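Local coordinates for transcriptional regulator, LacI family (Corynebacterium glutamicum, PDB 3H5T), which activates transcription of the inositol phosphate synthase gene ino1 in an inositol-dependent manner, regulating cell wall biogenesis by binding a palindromic promoter motif, at residues A[13-18]-A[42-47]; A[71-76]-A[93-98]; A[175-180]-A[226-231]; A[222-227]-A[274-279]; A[282-287]-A[310-315]. All blocks are in the same frame, centred on the assembly; numbering follows the deposited sequence.

Contact 1: residues A[13-18]-A[42-47]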
# COMPACT_ATOMS: atom_id res chain seq x y z
N ALA A 13 -25.50 -27.55 4.66
CA ALA A 13 -26.21 -28.36 3.67
C ALA A 13 -25.33 -29.52 3.18
O ALA A 13 -25.83 -30.62 2.93
CB ALA A 13 -26.63 -27.48 2.50
N SER A 14 -24.03 -29.27 3.03
CA SER A 14 -23.08 -30.30 2.61
C SER A 14 -23.04 -31.42 3.66
O SER A 14 -23.08 -32.60 3.33
CB SER A 14 -21.68 -29.72 2.47
OG SER A 14 -21.69 -28.55 1.69
N ILE A 15 -22.92 -31.02 4.92
CA ILE A 15 -22.89 -31.98 6.02
C ILE A 15 -24.17 -32.81 6.02
O ILE A 15 -24.13 -34.03 6.19
CB ILE A 15 -22.73 -31.24 7.36
CG1 ILE A 15 -21.32 -30.64 7.44
CG2 ILE A 15 -23.02 -32.17 8.52
CD1 ILE A 15 -21.06 -29.78 8.68
N ALA A 16 -25.31 -32.16 5.82
CA ALA A 16 -26.58 -32.89 5.79
C ALA A 16 -26.60 -33.86 4.62
O ALA A 16 -27.01 -35.01 4.77
CB ALA A 16 -27.75 -31.91 5.67
N ALA A 17 -26.16 -33.39 3.46
CA ALA A 17 -26.13 -34.21 2.25
C ALA A 17 -25.24 -35.43 2.41
O ALA A 17 -25.61 -36.53 2.02
CB ALA A 17 -25.66 -33.39 1.06
N LYS A 18 -24.06 -35.24 2.98
CA LYS A 18 -23.15 -36.37 3.16
C LYS A 18 -23.75 -37.42 4.11
O LYS A 18 -23.43 -38.61 4.01
CB LYS A 18 -21.80 -35.88 3.70
CG LYS A 18 -20.77 -36.99 3.88
CD LYS A 18 -19.55 -36.52 4.68
CE LYS A 18 -18.61 -37.70 5.02
NZ LYS A 18 -17.43 -37.31 5.87
N GLN A 42 -22.92 -36.66 17.57
CA GLN A 42 -21.50 -36.96 17.45
C GLN A 42 -21.12 -37.19 15.99
O GLN A 42 -20.09 -36.70 15.53
CB GLN A 42 -21.14 -38.19 18.29
CG GLN A 42 -19.66 -38.31 18.50
CD GLN A 42 -19.08 -37.04 19.10
OE1 GLN A 42 -19.36 -36.71 20.26
NE2 GLN A 42 -18.29 -36.32 18.31
N ARG A 43 -21.95 -37.93 15.26
CA ARG A 43 -21.70 -38.19 13.85
C ARG A 43 -21.67 -36.89 13.04
O ARG A 43 -20.82 -36.70 12.17
CB ARG A 43 -22.77 -39.13 13.28
CG ARG A 43 -22.46 -39.64 11.89
CD ARG A 43 -23.56 -40.55 11.39
NE ARG A 43 -23.71 -41.72 12.24
CZ ARG A 43 -22.84 -42.72 12.29
NH1 ARG A 43 -21.75 -42.70 11.53
NH2 ARG A 43 -23.06 -43.74 13.12
N ILE A 44 -22.60 -35.99 13.32
CA ILE A 44 -22.67 -34.71 12.63
C ILE A 44 -21.43 -33.88 12.97
O ILE A 44 -20.83 -33.26 12.10
CB ILE A 44 -23.94 -33.93 13.04
CG1 ILE A 44 -25.17 -34.60 12.42
CG2 ILE A 44 -23.84 -32.46 12.60
CD1 ILE A 44 -26.47 -34.13 13.01
N LEU A 45 -21.04 -33.89 14.24
CA LEU A 45 -19.87 -33.15 14.69
C LEU A 45 -18.57 -33.70 14.08
O LEU A 45 -17.71 -32.92 13.66
CB LEU A 45 -19.78 -33.18 16.21
CG LEU A 45 -20.89 -32.42 16.94
CD1 LEU A 45 -20.58 -32.41 18.44
CD2 LEU A 45 -20.99 -30.98 16.41
N ASP A 46 -18.42 -35.02 14.04
CA ASP A 46 -17.22 -35.63 13.49
C ASP A 46 -17.16 -35.41 11.99
O ASP A 46 -16.09 -35.18 11.44
CB ASP A 46 -17.17 -37.13 13.79
CG ASP A 46 -17.04 -37.42 15.28
OD1 ASP A 46 -16.49 -36.57 16.02
OD2 ASP A 46 -17.49 -38.50 15.70
N THR A 47 -18.31 -35.51 11.32
CA THR A 47 -18.36 -35.29 9.88
C THR A 47 -17.95 -33.83 9.61
O THR A 47 -17.32 -33.54 8.59
CB THR A 47 -19.79 -35.54 9.31
OG1 THR A 47 -20.09 -36.93 9.39
CG2 THR A 47 -19.87 -35.10 7.87
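Thr47, whose methyl group meets Lys18 across the contact, also uses both sides of a flat group in its own helix: its OG1 and its backbone N donate to Arg43 O from opposite faces of the carbonyl plane. The contact belongs to the LacI-type DNA-binding domain. Residues 13-18 lie in the first helix of the helix-turn-helix, and residues 42-47 in the third helix, which closes the small bundle. The two axes approach to 10.2 Å at an angle of 119°. In the buried part, Ile15 and Ile44 cross at about a right angle, and their CG2 atoms are 4.2 Å apart. Branched isoleucines suit this place because each offers a methyl close to its own backbone. Val26 of helix 23-31 touches both, completing the hydrophobic core of the domain. Nearer the surface, an extended chain with CG anti to the backbone N (chi1 -178°) sends the end of Lys18 out to meet the Thr47 methyl tip to tip; Lys18 NZ has a long, weak ion pair with Asp50. Threonine serves both sides here: OG1 bonds back to Arg43 O at 2.9 Å, which leaves CG2 facing across, 3.5 Å from Lys18 CD.

Contact 2: residues A[71-76]-A[93-98]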
# COMPACT_ATOMS: atom_id res chain seq x y z
N ILE A 71 -1.93 -6.12 18.06
CA ILE A 71 -0.81 -5.63 17.26
C ILE A 71 -1.19 -4.26 16.69
O ILE A 71 -2.36 -3.98 16.45
CB ILE A 71 -0.44 -6.59 16.09
CG1 ILE A 71 -1.57 -6.64 15.07
CG2 ILE A 71 -0.15 -7.99 16.64
CD1 ILE A 71 -1.25 -7.48 13.84
N GLY A 72 -0.19 -3.41 16.47
CA GLY A 72 -0.46 -2.09 15.93
C GLY A 72 0.13 -1.84 14.55
O GLY A 72 0.89 -2.65 14.01
N VAL A 73 -0.26 -0.70 13.97
CA VAL A 73 0.22 -0.28 12.67
C VAL A 73 0.46 1.22 12.76
O VAL A 73 -0.47 2.00 12.94
CB VAL A 73 -0.81 -0.57 11.56
CG1 VAL A 73 -0.27 -0.11 10.20
CG2 VAL A 73 -1.12 -2.06 11.52
N LEU A 74 1.73 1.62 12.65
CA LEU A 74 2.08 3.02 12.73
C LEU A 74 1.92 3.63 11.37
O LEU A 74 2.57 3.22 10.41
CB LEU A 74 3.51 3.19 13.22
CG LEU A 74 3.90 4.64 13.50
CD1 LEU A 74 4.44 4.76 14.92
CD2 LEU A 74 4.92 5.10 12.48
N LEU A 75 1.05 4.63 11.29
CA LEU A 75 0.77 5.32 10.04
C LEU A 75 1.23 6.77 10.20
O LEU A 75 0.74 7.50 11.07
CB LEU A 75 -0.75 5.26 9.76
CG LEU A 75 -1.26 5.43 8.33
CD1 LEU A 75 -0.69 4.33 7.47
CD2 LEU A 75 -2.76 5.35 8.28
N THR A 76 2.16 7.19 9.36
CA THR A 76 2.66 8.55 9.41
C THR A 76 1.72 9.47 8.59
O THR A 76 2.15 10.36 7.85
CB THR A 76 4.15 8.58 8.93
OG1 THR A 76 4.81 9.68 9.55
CG2 THR A 76 4.25 8.69 7.43
N ALA A 93 -5.99 -4.89 4.64
CA ALA A 93 -6.83 -6.08 4.53
C ALA A 93 -5.88 -7.25 4.74
O ALA A 93 -6.21 -8.23 5.41
CB ALA A 93 -7.49 -6.16 3.15
N GLY A 94 -4.70 -7.11 4.16
CA GLY A 94 -3.68 -8.13 4.26
C GLY A 94 -3.22 -8.33 5.68
O GLY A 94 -3.04 -9.46 6.12
N VAL A 95 -3.03 -7.23 6.41
CA VAL A 95 -2.60 -7.32 7.80
C VAL A 95 -3.76 -7.86 8.64
O VAL A 95 -3.54 -8.48 9.68
CB VAL A 95 -2.18 -5.95 8.38
CG1 VAL A 95 -1.77 -6.10 9.85
CG2 VAL A 95 -1.03 -5.37 7.58
N ALA A 96 -4.98 -7.61 8.20
CA ALA A 96 -6.15 -8.08 8.93
C ALA A 96 -6.28 -9.59 8.76
O ALA A 96 -6.77 -10.28 9.65
CB ALA A 96 -7.41 -7.38 8.41
N GLN A 97 -5.85 -10.09 7.61
CA GLN A 97 -5.91 -11.52 7.32
C GLN A 97 -4.86 -12.33 8.09
O GLN A 97 -5.09 -13.48 8.45
CB GLN A 97 -5.73 -11.73 5.82
CG GLN A 97 -5.61 -13.17 5.40
CD GLN A 97 -5.56 -13.30 3.90
OE1 GLN A 97 -4.76 -12.63 3.23
NE2 GLN A 97 -6.41 -14.15 3.34
N ALA A 98 -3.69 -11.74 8.33
CA ALA A 98 -2.64 -12.42 9.08
C ALA A 98 -3.10 -12.46 10.52
O ALA A 98 -3.16 -13.52 11.14
CB ALA A 98 -1.32 -11.66 8.96
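Val95 meets both Ile71 and Val73 with a single methyl group, and this small apolar patch is the whole of the close packing between the strand and the helix. Its CG1 lies 4.3 Å from Ile71 CD1 and 4.4 Å from Val73 CG2, as expected of hydrocarbon groups in ordinary van der Waals contact. The valine carries CG1 anti to its backbone N (chi1 179°), the branch that heads for the strand. Ile71 and Val73 are two residues apart, so the alternation of the extended chain puts both side chains on the helix-facing side, while the side chain of Leu74 lies on the other face of the sheet and Gly72 has none. The longer isoleucine stretches CD1 out to the helix, and beta-branched residues of this kind are at home in a strand.

The other side of the helix is quite different. Ala96 and Gln97 are exposed and turned from the strand, and the Gln97 OE1 makes a weak hydrogen bond with Lys322 NZ. Ala98 does point its CB toward the strand, yet Ala98 CB is 6.4 Å from Ile71 CD1, too far to touch.

The arrangement is part of a beta-alpha-beta crossover in the periplasmic-binding-protein-like domain. Strand 70-75 leads into helix 86-98, which returns the chain to the parallel neighbour 103-108. That strand bonds to Ile71 and Val73, strand 132-135 flanks the other edge through Gly72, and helix 321-336 packs beside helix 86-98 through Phe326.

Contact 3: residues A[175-180]-A[226-231]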
# COMPACT_ATOMS: atom_id res chain seq x y z
N LYS A 175 13.29 -0.55 -9.79
CA LYS A 175 13.04 -1.49 -10.88
C LYS A 175 11.58 -1.64 -11.29
O LYS A 175 11.27 -1.75 -12.47
CB LYS A 175 13.61 -2.87 -10.53
CG LYS A 175 15.13 -2.95 -10.54
CD LYS A 175 15.60 -4.35 -10.18
CE LYS A 175 17.12 -4.44 -10.17
NZ LYS A 175 17.61 -5.76 -9.65
N ALA A 176 10.67 -1.65 -10.32
CA ALA A 176 9.25 -1.80 -10.60
C ALA A 176 8.67 -0.70 -11.48
O ALA A 176 7.71 -0.93 -12.21
CB ALA A 176 8.46 -1.90 -9.30
N ILE A 177 9.26 0.49 -11.40
CA ILE A 177 8.79 1.65 -12.17
C ILE A 177 9.33 1.66 -13.60
O ILE A 177 8.76 2.29 -14.49
CB ILE A 177 9.20 2.98 -11.46
CG1 ILE A 177 8.30 4.13 -11.93
CG2 ILE A 177 10.66 3.33 -11.76
CD1 ILE A 177 6.91 4.07 -11.38
N ALA A 178 10.44 0.96 -13.84
CA ALA A 178 11.03 0.93 -15.19
C ALA A 178 10.02 0.66 -16.31
O ALA A 178 9.95 1.43 -17.27
CB ALA A 178 12.17 -0.10 -15.25
N PRO A 179 9.22 -0.41 -16.20
CA PRO A 179 8.23 -0.74 -17.24
C PRO A 179 7.29 0.41 -17.61
O PRO A 179 6.84 0.50 -18.76
CB PRO A 179 7.48 -1.91 -16.63
CG PRO A 179 8.54 -2.61 -15.86
CD PRO A 179 9.25 -1.47 -15.17
N ALA A 180 7.01 1.28 -16.65
CA ALA A 180 6.12 2.41 -16.89
C ALA A 180 6.80 3.54 -17.65
O ALA A 180 6.25 4.07 -18.62
CB ALA A 180 5.58 2.92 -15.56
N ARG A 226 13.62 8.28 -9.32
CA ARG A 226 14.95 7.95 -9.83
C ARG A 226 14.92 6.89 -10.93
O ARG A 226 15.49 7.07 -12.01
CB ARG A 226 15.82 7.46 -8.67
CG ARG A 226 16.09 8.51 -7.61
CD ARG A 226 17.28 9.37 -7.96
NE ARG A 226 18.43 9.02 -7.14
CZ ARG A 226 18.53 9.33 -5.85
NH1 ARG A 226 17.56 10.00 -5.24
NH2 ARG A 226 19.60 8.95 -5.16
N GLY A 227 14.26 5.77 -10.65
CA GLY A 227 14.16 4.69 -11.62
C GLY A 227 13.52 5.15 -12.92
O GLY A 227 13.94 4.74 -14.00
N ALA A 228 12.49 5.98 -12.82
CA ALA A 228 11.82 6.47 -14.03
C ALA A 228 12.78 7.38 -14.78
O ALA A 228 12.94 7.26 -15.99
CB ALA A 228 10.54 7.23 -13.67
N MET A 229 13.42 8.27 -14.04
CA MET A 229 14.38 9.21 -14.61
C MET A 229 15.56 8.50 -15.26
O MET A 229 16.12 9.00 -16.24
CB MET A 229 14.90 10.15 -13.52
CG MET A 229 15.56 11.39 -14.07
SD MET A 229 14.38 12.49 -14.85
CE MET A 229 13.75 13.31 -13.43
N GLU A 230 15.94 7.34 -14.72
CA GLU A 230 17.06 6.57 -15.27
C GLU A 230 16.70 6.02 -16.64
O GLU A 230 17.55 5.89 -17.52
CB GLU A 230 17.47 5.44 -14.32
CG GLU A 230 17.96 5.95 -12.96
CD GLU A 230 18.41 4.85 -12.02
OE1 GLU A 230 17.66 3.87 -11.83
OE2 GLU A 230 19.52 4.97 -11.45
N VAL A 231 15.42 5.70 -16.83
CA VAL A 231 14.96 5.18 -18.11
C VAL A 231 14.85 6.32 -19.13
O VAL A 231 15.02 6.11 -20.33
CB VAL A 231 13.60 4.46 -17.96
CG1 VAL A 231 13.06 4.06 -19.34
CG2 VAL A 231 13.76 3.23 -17.08
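Where Ile177 and Ala178 run past Gly227, Ala228 and Val231, helices 173-176 and 178-186 pack on helix 221-235 of the periplasmic-binding-protein-like domain, with Ala178 CA only 5.7 Å from Ala228 CA. Small residues make this possible. Gly227 has no side chain, so the Ile177 branch methyl CG2 can settle directly on the helix backbone, 3.6 Å from Gly227 C and 3.4 Å from Ala228 N. The other arm of the isoleucine, CG1, stands anti to its backbone N (chi1 -159°) and runs alongside the alanine methyl, reaching 4.2 Å from Ala228 CB. The two branches thus reach successive residues of helix 221-235. A helical turn farther on, Val231 answers in the reverse sense: its CG2 bears on the backbone and methyl of Ala178, at 4.0 Å from Ala178 CA and 4.1 Å from Ala178 CB. Alanine suits the spot because anything it presents lies close to the main chain. The side chains that meet are all apolar, matching the buried setting of Ile177, Gly227 and Ala228. Around it, Ala181 and Gln182 of helix 178-186 continue the seam along Val231, Phe303 covers Ile177, and strand 344-352 touches the 175-180 segment through Thr349 and Phe351.

Contact 4: residues A[222-227]-A[274-279]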
# COMPACT_ATOMS: atom_id res chain seq x y z
N ARG A 222 11.31 8.81 -3.80
CA ARG A 222 12.62 9.14 -4.33
C ARG A 222 13.08 8.08 -5.31
O ARG A 222 13.52 8.38 -6.41
CB ARG A 222 13.64 9.24 -3.19
CG ARG A 222 15.05 9.58 -3.64
CD ARG A 222 16.04 9.36 -2.51
NE ARG A 222 16.13 7.95 -2.16
CZ ARG A 222 16.72 7.48 -1.06
NH1 ARG A 222 17.27 8.30 -0.18
NH2 ARG A 222 16.76 6.17 -0.84
N ASP A 223 12.95 6.81 -4.93
CA ASP A 223 13.38 5.73 -5.79
C ASP A 223 12.52 5.51 -7.02
O ASP A 223 13.04 5.06 -8.05
CB ASP A 223 13.50 4.45 -4.97
CG ASP A 223 14.68 4.49 -4.02
OD1 ASP A 223 15.37 5.53 -3.97
OD2 ASP A 223 14.92 3.48 -3.32
N ARG A 224 11.23 5.80 -6.95
CA ARG A 224 10.38 5.61 -8.13
C ARG A 224 10.65 6.75 -9.11
O ARG A 224 10.54 6.58 -10.33
CB ARG A 224 8.90 5.54 -7.75
CG ARG A 224 8.50 4.20 -7.13
CD ARG A 224 7.02 4.15 -6.71
NE ARG A 224 6.78 2.98 -5.87
CZ ARG A 224 5.73 2.81 -5.07
NH1 ARG A 224 4.79 3.74 -4.98
NH2 ARG A 224 5.65 1.73 -4.31
N VAL A 225 11.01 7.91 -8.56
CA VAL A 225 11.32 9.07 -9.38
C VAL A 225 12.65 8.80 -10.08
O VAL A 225 12.79 9.02 -11.28
CB VAL A 225 11.44 10.35 -8.51
CG1 VAL A 225 11.99 11.50 -9.33
CG2 VAL A 225 10.08 10.74 -7.95
N ARG A 226 13.62 8.28 -9.32
CA ARG A 226 14.95 7.95 -9.83
C ARG A 226 14.92 6.89 -10.93
O ARG A 226 15.49 7.07 -12.01
CB ARG A 226 15.82 7.46 -8.67
CG ARG A 226 16.09 8.51 -7.61
CD ARG A 226 17.28 9.37 -7.96
NE ARG A 226 18.43 9.02 -7.14
CZ ARG A 226 18.53 9.33 -5.85
NH1 ARG A 226 17.56 10.00 -5.24
NH2 ARG A 226 19.60 8.95 -5.16
N GLY A 227 14.26 5.77 -10.65
CA GLY A 227 14.16 4.69 -11.62
C GLY A 227 13.52 5.15 -12.92
O GLY A 227 13.94 4.74 -14.00
N CYS A 274 3.19 9.10 -12.99
CA CYS A 274 2.88 9.24 -11.58
C CYS A 274 3.53 8.16 -10.74
O CYS A 274 3.68 7.02 -11.17
CB CYS A 274 1.37 9.18 -11.36
SG CYS A 274 0.47 10.46 -12.17
N THR A 275 3.89 8.53 -9.52
CA THR A 275 4.53 7.63 -8.58
C THR A 275 3.49 6.75 -7.87
O THR A 275 3.83 5.71 -7.29
CB THR A 275 5.30 8.45 -7.54
OG1 THR A 275 6.50 8.95 -8.14
CG2 THR A 275 5.64 7.62 -6.33
N VAL A 276 2.23 7.17 -7.93
CA VAL A 276 1.15 6.43 -7.28
C VAL A 276 -0.18 6.61 -8.05
O VAL A 276 -0.47 7.71 -8.52
CB VAL A 276 1.02 6.91 -5.81
CG1 VAL A 276 -0.34 7.53 -5.54
CG2 VAL A 276 1.30 5.76 -4.88
N ASP A 277 -0.97 5.54 -8.17
CA ASP A 277 -2.25 5.61 -8.89
C ASP A 277 -3.11 6.81 -8.52
O ASP A 277 -3.73 7.43 -9.39
CB ASP A 277 -3.10 4.35 -8.66
CG ASP A 277 -2.62 3.15 -9.45
OD1 ASP A 277 -1.72 3.29 -10.31
OD2 ASP A 277 -3.17 2.05 -9.22
N ALA A 278 -3.15 7.14 -7.23
CA ALA A 278 -3.94 8.26 -6.75
C ALA A 278 -3.65 9.51 -7.57
O ALA A 278 -4.57 10.23 -7.97
CB ALA A 278 -3.66 8.53 -5.29
N LEU A 279 -2.36 9.76 -7.81
CA LEU A 279 -1.93 10.92 -8.57
C LEU A 279 -2.45 10.86 -10.01
O LEU A 279 -2.82 11.89 -10.59
CB LEU A 279 -0.41 11.02 -8.58
CG LEU A 279 0.28 11.51 -7.30
CD1 LEU A 279 1.77 11.37 -7.47
CD2 LEU A 279 -0.09 12.96 -7.02
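In the second subdomain of the periplasmic-binding-protein-like fold, strand 271-274 gives way to helix 277-289 through Thr275 and the N-cap residue Val276, and Arg224 of helix 221-235 reaches across to this strand-to-helix turn. Its CG lies beside the backbone N (chi1 -76°) and the chain runs extended as far as NE, carrying the guanidinium to the turn. There NH1 donates to Thr275 O at 3.2 Å. The N-H...O angle of 141° makes the bond bent, although the donor approaches nearly along the C=O axis, and the oxygen lies near the guanidinium plane, tilted 23° from it. Val276 CG2 also sits at this edge, 4.0 Å from Arg224 NH1.

The stem of the arginine packs as well: Arg224 CD is 3.8 Å from Thr275 CG2, the two side chains crossing obliquely. Thr275 suits the place because it divides its work: its methyl packs on the arginine, while OG1 and Ser196 OG share a hydrogen bond. Val225 fills in beside it, with CG2 4.0 Å from Thr275 OG1.

Beyond these segments Arg224 NE bonds to Asn173 OD1, and Phe303 makes a cation-pi contact. With NE, NH1 and NH2 all hydrogen-bonded, the buried guanidinium has little freedom to rotate, and its positive charge is probably eased by these neutral oxygens and the aromatic ring.

Contact 5: residues A[282-287]-A[310-315]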
# COMPACT_ATOMS: atom_id res chain seq x y z
N GLY A 282 -5.89 12.04 -10.15
CA GLY A 282 -6.01 13.47 -9.98
C GLY A 282 -5.76 14.11 -11.33
O GLY A 282 -6.27 15.19 -11.62
N VAL A 283 -4.99 13.43 -12.17
CA VAL A 283 -4.67 13.90 -13.51
C VAL A 283 -5.86 13.66 -14.43
O VAL A 283 -6.08 14.42 -15.38
CB VAL A 283 -3.46 13.15 -14.11
CG1 VAL A 283 -3.26 13.56 -15.55
CG2 VAL A 283 -2.21 13.45 -13.30
N LEU A 284 -6.62 12.60 -14.16
CA LEU A 284 -7.79 12.27 -14.98
C LEU A 284 -8.95 13.18 -14.59
O LEU A 284 -9.68 13.67 -15.45
CB LEU A 284 -8.18 10.80 -14.78
CG LEU A 284 -7.16 9.79 -15.31
CD1 LEU A 284 -7.51 8.37 -14.86
CD2 LEU A 284 -7.12 9.88 -16.82
N GLU A 285 -9.10 13.42 -13.29
CA GLU A 285 -10.15 14.29 -12.81
C GLU A 285 -9.85 15.71 -13.28
O GLU A 285 -10.77 16.51 -13.46
CB GLU A 285 -10.22 14.26 -11.28
CG GLU A 285 -11.48 14.91 -10.72
CD GLU A 285 -11.56 14.80 -9.20
OE1 GLU A 285 -11.33 13.70 -8.67
OE2 GLU A 285 -11.88 15.82 -8.55
N TYR A 286 -8.57 16.02 -13.49
CA TYR A 286 -8.21 17.36 -13.97
C TYR A 286 -8.44 17.48 -15.47
O TYR A 286 -9.02 18.46 -15.92
CB TYR A 286 -6.75 17.71 -13.68
CG TYR A 286 -6.36 18.96 -14.44
CD1 TYR A 286 -6.95 20.19 -14.15
CD2 TYR A 286 -5.50 18.88 -15.54
CE1 TYR A 286 -6.71 21.31 -14.94
CE2 TYR A 286 -5.26 20.01 -16.34
CZ TYR A 286 -5.87 21.21 -16.03
OH TYR A 286 -5.66 22.31 -16.81
N LEU A 287 -7.95 16.51 -16.24
CA LEU A 287 -8.14 16.54 -17.68
C LEU A 287 -9.64 16.70 -17.96
O LEU A 287 -10.05 17.49 -18.81
CB LEU A 287 -7.64 15.25 -18.32
CG LEU A 287 -6.13 15.01 -18.44
CD1 LEU A 287 -5.89 13.67 -19.12
CD2 LEU A 287 -5.48 16.14 -19.23
N LEU A 310 -7.51 -0.52 -12.28
CA LEU A 310 -7.81 -1.60 -13.21
C LEU A 310 -9.16 -1.47 -13.92
O LEU A 310 -9.30 -1.91 -15.06
CB LEU A 310 -7.69 -2.94 -12.49
CG LEU A 310 -6.26 -3.50 -12.42
CD1 LEU A 310 -5.30 -2.46 -11.90
CD2 LEU A 310 -6.24 -4.74 -11.53
N ALA A 311 -10.14 -0.86 -13.27
CA ALA A 311 -11.46 -0.67 -13.87
C ALA A 311 -11.39 0.34 -15.01
O ALA A 311 -12.11 0.23 -16.01
CB ALA A 311 -12.45 -0.19 -12.82
N ARG A 312 -10.53 1.35 -14.85
CA ARG A 312 -10.34 2.38 -15.86
C ARG A 312 -9.32 1.84 -16.85
O ARG A 312 -9.07 2.44 -17.89
CB ARG A 312 -9.79 3.66 -15.22
CG ARG A 312 -10.58 4.93 -15.55
CD ARG A 312 -9.88 5.86 -16.56
NE ARG A 312 -9.57 5.19 -17.82
CZ ARG A 312 -9.21 5.83 -18.93
NH1 ARG A 312 -9.13 7.15 -18.95
NH2 ARG A 312 -8.92 5.13 -20.02
N ASP A 313 -8.75 0.70 -16.52
CA ASP A 313 -7.72 0.08 -17.34
C ASP A 313 -6.60 1.09 -17.54
O ASP A 313 -6.20 1.39 -18.66
CB ASP A 313 -8.27 -0.35 -18.70
CG ASP A 313 -7.29 -1.22 -19.46
OD1 ASP A 313 -6.78 -2.20 -18.86
OD2 ASP A 313 -7.02 -0.94 -20.64
N LEU A 314 -6.12 1.62 -16.42
CA LEU A 314 -5.04 2.61 -16.41
C LEU A 314 -3.72 1.89 -16.63
O LEU A 314 -3.52 0.79 -16.11
CB LEU A 314 -5.01 3.29 -15.04
CG LEU A 314 -3.92 4.33 -14.74
CD1 LEU A 314 -4.33 5.62 -15.41
CD2 LEU A 314 -3.77 4.54 -13.21
N THR A 315 -2.82 2.49 -17.40
CA THR A 315 -1.51 1.88 -17.60
C THR A 315 -0.84 2.07 -16.24
O THR A 315 -0.79 3.20 -15.74
CB THR A 315 -0.70 2.62 -18.67
OG1 THR A 315 -1.42 2.60 -19.90
CG2 THR A 315 0.64 1.96 -18.86
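Leu284 sets CG beside its backbone N, anti to the carbonyl carbon (chi1 -66°), which directs the branch toward Arg312, whose chain bends at chi2 (-106°) and chi3 (57°) to meet it. The bend lays the aliphatic part of the arginine against the leucine: Leu284 CD1 is 3.8 Å from Arg312 CD, while Leu284 CD2 lies 4.0 Å from Arg312 NH1, oblique to the guanidinium plane. CD1 also reaches the buried Leu314, whose CD1 is 4.2 Å away. One leucine therefore touches an apolar partner on the inner side and the stem of a charged, partly exposed one on the outer side. Arginine fits such a border position, since its methylenes can pack while NH1 makes a weak hydrogen bond to Ala294 O.

Between the two partners the chain turns sharply. Asp313, with positive phi, is the C-prime residue of a Schellman motif that ends helix 307-311, and the reversal brings Leu314 round to the same side as Arg312. Beneath the contact, Leu300 of strand 299-302 touches both Leu284 and Leu314, so helix 277-289 and the turn after helix 307-311 meet over one edge strand of the five-stranded sheet, with Ser355 and Thr356 beside Arg312.

How the contacts relate
Contact 1 stands apart in the DNA-binding domain, its centre 37 Å from contact 2 and 50 Å or more from the others, which all lie in the periplasmic-binding-protein-like region. There contact 2 belongs to the seven-stranded sheet, whereas contacts 4 and 5 border the five-stranded one. Contacts 3 and 4 share helix 221-235, with centres 9 Å apart, and meet where Ile177 packs on Arg224. Helix 277-289 joins contact 4 to contact 5, centred 15 Å away. Contacts 1, 2 and 3 follow in series along the chain; contact 4 starts on the helix where contact 3 ends, sharing Arg226 and Gly227, and contact 5 comes last. Such separation is consistent with a regulator whose DNA-reading and effector-sensing parts are distinct domains.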